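PDB 4N1Y: estrogen receptor from Crassostrea gigas, which probably activates transcription as a nuclear receptor without needing a hormone, its ligand-binding domain having evolved constitutive activity. Local coordinates for residues F88-H93 and S97-P102; K137-L142 and V185-A190. All coordinates share one frame; numbering follows the deposited sequence.

Both contacts are buried, yet they hold different parts of the ligand-binding domain. Interaction 1 is local: three residues separate its segments, and it ties the end of helix 67-89 to strand 97-99 through side chains that reach backbone atoms, with 344 Å² of surface buried. Interaction 2 spans 42 residues and joins helices 137-149 and 187-215 through one carboxylate-imidazole bond over a mere 64 Å²; its second segment also faces the other subunit, whereas no other chain touches interaction 1. Their centres lie about 19 Å apart, but they meet where CB of Phe88 packs on CD1 of Leu140 at 3.6 Å.

Interaction 1 of 2, residues F88-H93 and S97-P102; sequences FRSIEH and SLAFAP
Ser90 meets strand 97-99 just where helix 67-89 gives out, being the first residue to leave helical geometry. Its CB rests 3.6 Å from CD2 of Leu98 and 3.7 Å from the carbonyl O of Ser97. One atom further, OG takes the amide of Ala99, with 2.6 Å between Ala99 N and Ser90 OG and a fairly straight N-H...O angle of 161°. With chi1 at -65°, OG lies beside its own backbone N and opposite the carbonyl carbon, and it also bonds to the carbonyl of Cys86, one turn back in the helix. The hydroxyl thus couples the last helical turn to the strand amide.

On one flank Arg89 reaches across to the end of the strand, at the carbonyl of Ala99. Its CB and CD both pass near that oxygen, and NE gives it a weak hydrogen bond, Arg89 NE to Ala99 O being 3.3 Å, with the oxygen at the guanidinium edge; NH2 has a long, weak ion pair with Glu48. On the other flank the His93 ring approaches obliquely: its NE2 comes within 3.5 Å of the Ala99 methyl carbon CB, while its ND1 is 3.1 Å from Ser97 OG. CG of Glu92 lies over one face of that ring.

Strand 97-99 pairs antiparallel with strand 104-107 in the small two-stranded sheet that follows the central helix in the nuclear receptor fold. Val105 of the partner strand touches His93, Ser97 and Ala99, and helix 117-132 packs against Ser90 and Leu98 through Ser127 and Phe120.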
loop_
_atom_site.group_PDB
_atom_site.type_symbol
_atom_site.label_atom_id
_atom_site.label_comp_id
_atom_site.label_asym_id
_atom_site.label_seq_id
_atom_site.Cartn_x
_atom_site.Cartn_y
_atom_site.Cartn_z
ATOM N N PHE B 88 -0.633 0.743 -16.697
ATOM C CA PHE B 88 -1.652 1.255 -17.601
ATOM C C PHE B 88 -1.159 1.138 -19.039
ATOM O O PHE B 88 -1.940 0.826 -19.935
ATOM C CB PHE B 88 -2.027 2.708 -17.269
ATOM C CG PHE B 88 -3.289 3.184 -17.958
ATOM C CD1 PHE B 88 -4.541 2.788 -17.503
ATOM C CD2 PHE B 88 -3.223 3.994 -19.088
ATOM C CE1 PHE B 88 -5.705 3.220 -18.136
ATOM C CE2 PHE B 88 -4.381 4.419 -19.731
ATOM C CZ PHE B 88 -5.623 4.026 -19.252
ATOM N N ARG B 89 0.131 1.398 -19.260
ATOM C CA ARG B 89 0.732 1.174 -20.578
ATOM C C ARG B 89 0.567 -0.285 -20.995
ATOM O O ARG B 89 0.524 -0.592 -22.183
ATOM C CB ARG B 89 2.228 1.554 -20.596
ATOM C CG ARG B 89 2.545 3.004 -20.951
ATOM C CD ARG B 89 4.053 3.243 -21.122
ATOM N NE ARG B 89 4.819 2.872 -19.927
ATOM C CZ ARG B 89 5.114 3.714 -18.936
ATOM N NH1 ARG B 89 4.713 4.976 -18.987
ATOM N NH2 ARG B 89 5.808 3.299 -17.884
ATOM N N SER B 90 0.451 -1.170 -20.012
ATOM C CA SER B 90 0.483 -2.602 -20.256
ATOM C C SER B 90 -0.892 -3.265 -20.263
ATOM O O SER B 90 -0.991 -4.492 -20.343
ATOM C CB SER B 90 1.387 -3.279 -19.230
ATOM O OG SER B 90 2.724 -2.838 -19.411
ATOM N N ILE B 91 -1.941 -2.453 -20.171
ATOM C CA ILE B 91 -3.306 -2.956 -20.031
ATOM C C ILE B 91 -3.732 -3.948 -21.121
ATOM O O ILE B 91 -4.431 -4.915 -20.820
ATOM C CB ILE B 91 -4.331 -1.782 -20.047
ATOM C CG1 ILE B 91 -4.390 -1.090 -18.696
ATOM C CG2 ILE B 91 -5.739 -2.254 -20.429
ATOM C CD1 ILE B 91 -5.594 -0.217 -18.565
ATOM N N GLU B 92 -3.273 -3.749 -22.359
ATOM C CA GLU B 92 -3.698 -4.616 -23.464
ATOM C C GLU B 92 -3.080 -6.002 -23.359
ATOM O O GLU B 92 -3.618 -6.972 -23.891
ATOM C CB GLU B 92 -3.359 -4.034 -24.844
ATOM C CG GLU B 92 -1.878 -3.938 -25.221
ATOM C CD GLU B 92 -1.153 -2.713 -24.671
ATOM O OE1 GLU B 92 -1.721 -1.984 -23.821
ATOM O OE2 GLU B 92 -0.009 -2.467 -25.123
ATOM N N HIS B 93 -1.949 -6.104 -22.680
ATOM C CA HIS B 93 -1.247 -7.378 -22.619
ATOM C C HIS B 93 -1.895 -8.332 -21.620
ATOM O O HIS B 93 -1.405 -9.441 -21.432
ATOM C CB HIS B 93 0.209 -7.158 -22.228
ATOM C CG HIS B 93 0.900 -6.137 -23.065
ATOM N ND1 HIS B 93 1.511 -6.443 -24.259
ATOM C CD2 HIS B 93 1.081 -4.813 -22.878
ATOM C CE1 HIS B 93 2.032 -5.349 -24.778
ATOM N NE2 HIS B 93 1.785 -4.345 -23.958
ATOM N N SER B 97 2.563 -9.394 -20.278
ATOM C CA SER B 97 3.834 -8.690 -20.360
ATOM C C SER B 97 3.709 -7.252 -19.920
ATOM O O SER B 97 2.607 -6.720 -19.833
ATOM C CB SER B 97 4.371 -8.747 -21.783
ATOM O OG SER B 97 3.387 -8.321 -22.709
ATOM N N LEU B 98 4.847 -6.623 -19.644
ATOM C CA LEU B 98 4.853 -5.219 -19.259
ATOM C C LEU B 98 5.533 -4.397 -20.344
ATOM O O LEU B 98 6.651 -4.701 -20.775
ATOM C CB LEU B 98 5.537 -5.020 -17.910
ATOM C CG LEU B 98 4.723 -5.623 -16.769
ATOM C CD1 LEU B 98 5.458 -5.522 -15.449
ATOM C CD2 LEU B 98 3.355 -4.970 -16.682
ATOM N N ALA B 99 4.830 -3.372 -20.803
ATOM C CA ALA B 99 5.350 -2.485 -21.826
ATOM C C ALA B 99 5.983 -1.250 -21.186
ATOM O O ALA B 99 5.298 -0.256 -20.939
ATOM C CB ALA B 99 4.249 -2.093 -22.790
ATOM N N PHE B 100 7.285 -1.318 -20.917
ATOM C CA PHE B 100 8.005 -0.202 -20.302
ATOM C C PHE B 100 8.136 0.941 -21.285
ATOM O O PHE B 100 8.048 2.123 -20.935
ATOM C CB PHE B 100 9.364 -0.665 -19.800
ATOM C CG PHE B 100 9.259 -1.763 -18.806
ATOM C CD1 PHE B 100 8.978 -1.484 -17.480
ATOM C CD2 PHE B 100 9.396 -3.084 -19.202
ATOM C CE1 PHE B 100 8.845 -2.502 -16.559
ATOM C CE2 PHE B 100 9.272 -4.110 -18.286
ATOM C CZ PHE B 100 8.995 -3.820 -16.961
ATOM N N ALA B 101 8.341 0.562 -22.529
ATOM C CA ALA B 101 8.260 1.484 -23.628
ATOM C C ALA B 101 7.653 0.673 -24.759
ATOM O O ALA B 101 7.594 -0.556 -24.669
ATOM C CB ALA B 101 9.637 2.032 -23.987
ATOM N N PRO B 102 7.161 1.341 -25.812
ATOM C CA PRO B 102 6.747 0.566 -26.986
ATOM C C PRO B 102 7.945 -0.243 -27.492
ATOM O O PRO B 102 7.841 -1.369 -27.983
ATOM C CB PRO B 102 6.336 1.642 -28.000
ATOM C CG PRO B 102 6.083 2.864 -27.205
ATOM C CD PRO B 102 6.942 2.787 -25.984
#

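Interaction 2 of 2, residues K137-L142 and V185-A190; sequences KDELLL and VRHVPA
Helices 137-149 and 187-215 stay well apart here, the closest CA atoms being those of Glu139 and Val188 at 9.5 Å, so the gap is bridged by side chains alone, Glu139 from one helix and His187 from the other. Glu139 and His187 extend toward each other from opposite directions, and NE2 of His187 donates to OE2 of Glu139 over 2.8 Å with an N-H...O angle of 148°. OE2 accepts through its syn lone pair, the one on the side of OE1, and lies near the ring plane of the imidazole at its edge. Carboxylate and ring are nearly coplanar, 28° apart. On the histidine side, a chi1 of -179° sets CG opposite the backbone N and carries the ring across toward helix 137-149. Beyond CG the glutamate chain is extended, which brings its carboxylate to the ring edge.

This is a buried His-carboxylate hydrogen bond, here linking two helices of the mainly helical nuclear receptor ligand-binding fold. The other oxygen, OE1, is taken up by NE2 of His181 and by the backbone N of His136, so the carboxylate is gripped through both oxygens. The rings of His181 and His187 also meet. Two imidazoles and a main-chain amide around the group would probably favour its charged form, and the negative charge could in turn raise the proton affinity of the histidines.

The start of helix 187-215 is also part of the dimer interface: Arg186 forms a salt bridge with Asp171 of the second subunit, and Val188 packs on Pro189 of that subunit.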
loop_
_atom_site.group_PDB
_atom_site.type_symbol
_atom_site.label_atom_id
_atom_site.label_comp_id
_atom_site.label_asym_id
_atom_site.label_seq_id
_atom_site.Cartn_x
_atom_site.Cartn_y
_atom_site.Cartn_z
ATOM N N LYS B 137 -8.578 6.570 -19.236
ATOM C CA LYS B 137 -7.380 7.408 -19.071
ATOM C C LYS B 137 -7.582 8.464 -17.984
ATOM O O LYS B 137 -6.728 8.627 -17.089
ATOM C CB LYS B 137 -6.992 8.098 -20.374
ATOM C CG LYS B 137 -5.660 8.830 -20.287
ATOM C CD LYS B 137 -5.460 9.748 -21.480
ATOM C CE LYS B 137 -4.166 10.554 -21.386
ATOM N NZ LYS B 137 -3.847 11.218 -22.691
ATOM N N ASP B 138 -8.720 9.164 -18.056
ATOM C CA ASP B 138 -9.060 10.180 -17.064
ATOM C C ASP B 138 -8.993 9.647 -15.651
ATOM O O ASP B 138 -8.602 10.359 -14.735
ATOM C CB ASP B 138 -10.445 10.751 -17.320
ATOM C CG ASP B 138 -10.488 11.603 -18.548
ATOM O OD1 ASP B 138 -9.409 11.915 -19.095
ATOM O OD2 ASP B 138 -11.602 11.978 -18.954
ATOM N N GLU B 139 -9.405 8.403 -15.465
ATOM C CA GLU B 139 -9.310 7.809 -14.148
ATOM C C GLU B 139 -7.845 7.593 -13.800
ATOM O O GLU B 139 -7.443 7.848 -12.668
ATOM C CB GLU B 139 -10.090 6.505 -14.087
ATOM C CG GLU B 139 -11.546 6.663 -14.511
ATOM C CD GLU B 139 -12.326 5.356 -14.427
ATOM O OE1 GLU B 139 -12.419 4.665 -15.465
ATOM O OE2 GLU B 139 -12.838 5.019 -13.336
ATOM N N LEU B 140 -7.036 7.170 -14.770
ATOM C CA LEU B 140 -5.625 6.953 -14.479
ATOM C C LEU B 140 -4.909 8.258 -14.120
ATOM O O LEU B 140 -4.141 8.310 -13.150
ATOM C CB LEU B 140 -4.901 6.299 -15.656
ATOM C CG LEU B 140 -3.396 6.273 -15.303
ATOM C CD1 LEU B 140 -2.938 4.967 -14.627
ATOM C CD2 LEU B 140 -2.507 6.635 -16.481
ATOM N N LEU B 141 -5.161 9.301 -14.909
ATOM C CA LEU B 141 -4.640 10.628 -14.616
ATOM C C LEU B 141 -4.942 11.017 -13.161
ATOM O O LEU B 141 -4.073 11.510 -12.440
ATOM C CB LEU B 141 -5.229 11.650 -15.588
ATOM C CG LEU B 141 -4.727 11.446 -17.020
ATOM C CD1 LEU B 141 -5.263 12.481 -17.980
ATOM C CD2 LEU B 141 -3.226 11.471 -17.033
ATOM N N LEU B 142 -6.174 10.788 -12.731
ATOM C CA LEU B 142 -6.555 11.123 -11.368
ATOM C C LEU B 142 -5.800 10.240 -10.398
ATOM O O LEU B 142 -5.323 10.686 -9.363
ATOM C CB LEU B 142 -8.064 10.962 -11.185
ATOM C CG LEU B 142 -8.852 12.019 -11.970
ATOM C CD1 LEU B 142 -10.349 11.782 -11.825
ATOM C CD2 LEU B 142 -8.455 13.452 -11.545
ATOM N N VAL B 185 -21.182 1.239 -7.568
ATOM C CA VAL B 185 -20.643 1.645 -6.275
ATOM C C VAL B 185 -19.398 0.898 -5.865
ATOM O O VAL B 185 -18.711 1.310 -4.928
ATOM C CB VAL B 185 -21.657 1.473 -5.161
ATOM C CG1 VAL B 185 -22.887 2.301 -5.458
ATOM C CG2 VAL B 185 -21.972 -0.005 -4.939
ATOM N N ARG B 186 -19.118 -0.215 -6.535
ATOM C CA ARG B 186 -17.963 -1.006 -6.167
ATOM C C ARG B 186 -16.715 -0.546 -6.902
ATOM O O ARG B 186 -15.594 -0.847 -6.490
ATOM C CB ARG B 186 -18.208 -2.476 -6.461
ATOM C CG ARG B 186 -19.352 -3.108 -5.710
ATOM C CD ARG B 186 -19.676 -4.408 -6.436
ATOM N NE ARG B 186 -20.799 -5.152 -5.878
ATOM C CZ ARG B 186 -21.203 -6.331 -6.340
ATOM N NH1 ARG B 186 -20.576 -6.884 -7.373
ATOM N NH2 ARG B 186 -22.234 -6.959 -5.784
ATOM N N HIS B 187 -16.903 0.210 -7.974
ATOM C CA HIS B 187 -15.789 0.520 -8.859
ATOM C C HIS B 187 -14.631 1.305 -8.223
ATOM O O HIS B 187 -13.483 0.829 -8.192
ATOM C CB HIS B 187 -16.299 1.284 -10.054
ATOM C CG HIS B 187 -15.230 1.631 -11.034
ATOM N ND1 HIS B 187 -14.717 0.716 -11.930
ATOM C CD2 HIS B 187 -14.574 2.792 -11.261
ATOM C CE1 HIS B 187 -13.801 1.307 -12.676
ATOM N NE2 HIS B 187 -13.698 2.567 -12.294
ATOM N N VAL B 188 -14.941 2.497 -7.720
ATOM C CA VAL B 188 -13.941 3.350 -7.089
ATOM C C VAL B 188 -13.242 2.629 -5.949
ATOM O O VAL B 188 -12.009 2.662 -5.870
ATOM C CB VAL B 188 -14.557 4.679 -6.569
ATOM C CG1 VAL B 188 -13.600 5.409 -5.639
ATOM C CG2 VAL B 188 -14.946 5.551 -7.718
ATOM N N PRO B 189 -14.012 1.990 -5.049
ATOM C CA PRO B 189 -13.282 1.247 -4.017
ATOM C C PRO B 189 -12.372 0.154 -4.596
ATOM O O PRO B 189 -11.221 0.070 -4.161
ATOM C CB PRO B 189 -14.397 0.651 -3.162
ATOM C CG PRO B 189 -15.548 1.597 -3.362
ATOM C CD PRO B 189 -15.462 2.020 -4.778
ATOM N N ALA B 190 -12.850 -0.657 -5.540
ATOM C CA ALA B 190 -12.003 -1.720 -6.075
ATOM C C ALA B 190 -10.723 -1.133 -6.640
ATOM O O ALA B 190 -9.628 -1.641 -6.377
ATOM C CB ALA B 190 -12.721 -2.502 -7.145
#